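Local atomic coordinates of lactaldehyde dehydrogenase (Escherichia coli BL21, PDB entry 2OPX), a protein that oxidises L-lactaldehyde irreversibly to L-lactate with NAD+ and also acts strongly on glycolaldehyde and L-glyceraldehyde, in the degradation of fucose and rhamnose. Residues 254-259 against 410-415. Numbering follows the deposited sequence.
Sequences GKAPAI and GLTSSI
Ile415 lies beside Ile259 in parallel register, and its side chain can be followed outward from the sheet, alongside Ile259. Ile415 CB sits 3.7 Å from Ile259 O and 4.0 Å from Ile259 CB. Set anti to the backbone N (chi1 -179°), Ile415 CG1 lies 3.4 Å from Ile259 O and 3.8 Å from Ile259 CB. CD1 ends the reach at the CG2 branch of Ile259, the two side chains crossing at a slant, with Val422 and Ala426 of helix 420-429 against Ile415 and Ala400 and Ile401 of helix 397-405 against Ile259.

Two backbone hydrogen bonds straddle Ala258: Ser414 N gives to Pro257 O, lying in the carbonyl plane, and Ile259 N gives to Ser414 O at 2.7 Å, tilted 32° from the plane of the Ser414 carbonyl. This is the parallel pairing of strands 257-260 and 409-416 in the central sheet of the α/β catalytic domain of an aldehyde dehydrogenase, with strand 290-294 along the far edge of 257-260.

On the face bearing Ala258 and Ser414, Ser414 OG stands 3.3 Å from Ala258 CB, and a water bridges it to Pro257 O, donating to that carbonyl. Farther back, Ala256 CB lies beside Thr412 O, while Thr412 turns its hydroxyl to Glu434 and packs on Asn286, which binds lactate and is thought to matter for substrate specificity.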
ATOM      1  N   GLY A 254     -26.291 -15.025   0.547  1.00 27.07           N
ATOM      2  CA  GLY A 254     -26.598 -14.180  -0.587  1.00 26.60           C
ATOM      3  C   GLY A 254     -27.654 -14.751  -1.514  1.00 26.44           C
ATOM      4  O   GLY A 254     -28.183 -15.846  -1.306  1.00 26.80           O
ATOM      5  N   LYS A 255     -27.967 -13.978  -2.544  1.00 24.92           N
ATOM      6  CA  LYS A 255     -28.945 -14.353  -3.547  1.00 22.89           C
ATOM      7  C   LYS A 255     -28.245 -13.924  -4.825  1.00 21.80           C
ATOM      8  O   LYS A 255     -28.772 -13.147  -5.621  1.00 21.95           O
ATOM      9  CB  LYS A 255     -30.235 -13.559  -3.339  1.00 23.08           C
ATOM     10  CG  LYS A 255     -31.411 -14.046  -4.163  1.00 24.64           C
ATOM     11  CD  LYS A 255     -31.818 -15.449  -3.750  1.00 24.57           C
ATOM     12  CE  LYS A 255     -32.939 -15.977  -4.626  1.00 24.03           C
ATOM     13  NZ  LYS A 255     -33.328 -17.361  -4.243  1.00 24.55           N
ATOM     14  N   ALA A 256     -27.032 -14.440  -4.989  1.00 20.13           N
ATOM     15  CA  ALA A 256     -26.186 -14.111  -6.121  1.00 19.78           C
ATOM     16  C   ALA A 256     -26.880 -14.158  -7.469  1.00 19.59           C
ATOM     17  O   ALA A 256     -27.343 -15.211  -7.910  1.00 20.99           O
ATOM     18  CB  ALA A 256     -24.966 -15.012  -6.133  1.00 18.50           C
ATOM     19  N   PRO A 257     -26.971 -13.001  -8.140  1.00 18.09           N
ATOM     20  CA  PRO A 257     -27.610 -12.922  -9.452  1.00 17.24           C
ATOM     21  C   PRO A 257     -26.598 -13.250 -10.547  1.00 17.06           C
ATOM     22  O   PRO A 257     -25.401 -12.998 -10.399  1.00 18.44           O
ATOM     23  CB  PRO A 257     -28.079 -11.472  -9.508  1.00 17.09           C
ATOM     24  CG  PRO A 257     -26.963 -10.756  -8.804  1.00 17.07           C
ATOM     25  CD  PRO A 257     -26.706 -11.653  -7.602  1.00 16.89           C
ATOM     26  N   ALA A 258     -27.086 -13.830 -11.634  1.00 16.45           N
ATOM     27  CA  ALA A 258     -26.239 -14.176 -12.770  1.00 15.65           C
ATOM     28  C   ALA A 258     -26.869 -13.513 -13.988  1.00 15.35           C
ATOM     29  O   ALA A 258     -28.050 -13.711 -14.270  1.00 15.95           O
ATOM     30  CB  ALA A 258     -26.193 -15.690 -12.953  1.00 13.90           C
ATOM     31  N   ILE A 259     -26.087 -12.716 -14.704  1.00 14.32           N
ATOM     32  CA  ILE A 259     -26.606 -12.023 -15.871  1.00 14.15           C
ATOM     33  C   ILE A 259     -26.030 -12.579 -17.162  1.00 15.47           C
ATOM     34  O   ILE A 259     -24.816 -12.563 -17.364  1.00 16.20           O
ATOM     35  CB  ILE A 259     -26.287 -10.519 -15.803  1.00 14.19           C
ATOM     36  CG1 ILE A 259     -26.872  -9.927 -14.517  1.00 11.52           C
ATOM     37  CG2 ILE A 259     -26.839  -9.815 -17.043  1.00 10.84           C
ATOM     38  CD1 ILE A 259     -26.480  -8.477 -14.263  1.00 11.86           C
ATOM     39  N   GLY A 410     -25.655  -8.855  -1.168  1.00 14.53           N
ATOM     40  CA  GLY A 410     -24.768  -8.283  -2.159  1.00 13.06           C
ATOM     41  C   GLY A 410     -23.391  -8.904  -2.067  1.00 14.13           C
ATOM     42  O   GLY A 410     -22.369  -8.209  -2.138  1.00 14.38           O
ATOM     43  N   LEU A 411     -23.361 -10.222  -1.914  1.00 13.38           N
ATOM     44  CA  LEU A 411     -22.103 -10.945  -1.796  1.00 14.20           C
ATOM     45  C   LEU A 411     -21.457 -11.223  -3.139  1.00 14.07           C
ATOM     46  O   LEU A 411     -20.344 -10.772  -3.413  1.00 15.23           O
ATOM     47  CB  LEU A 411     -22.316 -12.276  -1.066  1.00 13.56           C
ATOM     48  CG  LEU A 411     -21.087 -13.186  -0.966  1.00 13.78           C
ATOM     49  CD1 LEU A 411     -20.002 -12.498  -0.139  1.00 14.10           C
ATOM     50  CD2 LEU A 411     -21.476 -14.516  -0.337  1.00 11.60           C
ATOM     51  N   THR A 412     -22.164 -11.975  -3.976  1.00 14.62           N
ATOM     52  CA  THR A 412     -21.641 -12.351  -5.278  1.00 12.98           C
ATOM     53  C   THR A 412     -22.590 -12.041  -6.428  1.00 12.91           C
ATOM     54  O   THR A 412     -23.807 -12.011  -6.262  1.00 12.80           O
ATOM     55  CB  THR A 412     -21.313 -13.851  -5.297  1.00 12.61           C
ATOM     56  OG1 THR A 412     -20.375 -14.142  -4.255  1.00 12.67           O
ATOM     57  CG2 THR A 412     -20.721 -14.260  -6.639  1.00 13.91           C
ATOM     58  N   SER A 413     -22.006 -11.815  -7.597  1.00 12.55           N
ATOM     59  CA  SER A 413     -22.753 -11.524  -8.808  1.00 11.88           C
ATOM     60  C   SER A 413     -21.905 -12.040  -9.960  1.00 12.19           C
ATOM     61  O   SER A 413     -20.690 -12.203  -9.821  1.00 11.50           O
ATOM     62  CB  SER A 413     -22.965 -10.016  -8.965  1.00 11.34           C
ATOM     63  OG  SER A 413     -21.739  -9.359  -9.245  1.00 10.99           O
ATOM     64  N   SER A 414     -22.542 -12.308 -11.092  1.00 12.02           N
ATOM     65  CA  SER A 414     -21.818 -12.791 -12.261  1.00 13.14           C
ATOM     66  C   SER A 414     -22.502 -12.303 -13.523  1.00 14.13           C
ATOM     67  O   SER A 414     -23.706 -12.032 -13.528  1.00 15.00           O
ATOM     68  CB  SER A 414     -21.760 -14.321 -12.271  1.00 12.40           C
ATOM     69  OG  SER A 414     -23.057 -14.884 -12.364  1.00 11.37           O
ATOM     70  N   ILE A 415     -21.730 -12.181 -14.592  1.00 14.13           N
ATOM     71  CA  ILE A 415     -22.273 -11.737 -15.860  1.00 14.61           C
ATOM     72  C   ILE A 415     -21.448 -12.338 -16.971  1.00 16.02           C
ATOM     73  O   ILE A 415     -20.223 -12.451 -16.863  1.00 16.78           O
ATOM     74  CB  ILE A 415     -22.257 -10.200 -15.989  1.00 14.12           C
ATOM     75  CG1 ILE A 415     -22.858  -9.794 -17.338  1.00 13.33           C
ATOM     76  CG2 ILE A 415     -20.835  -9.676 -15.837  1.00 13.83           C
ATOM     77  CD1 ILE A 415     -23.029  -8.298 -17.527  1.00  7.09           C
TER
HETATM   78  O   HOH W   1     -25.336 -12.070  -3.274  1.00  1.00           O
HETATM   79  O   HOH W   2     -23.904 -15.271  -9.916  1.00 13.44           O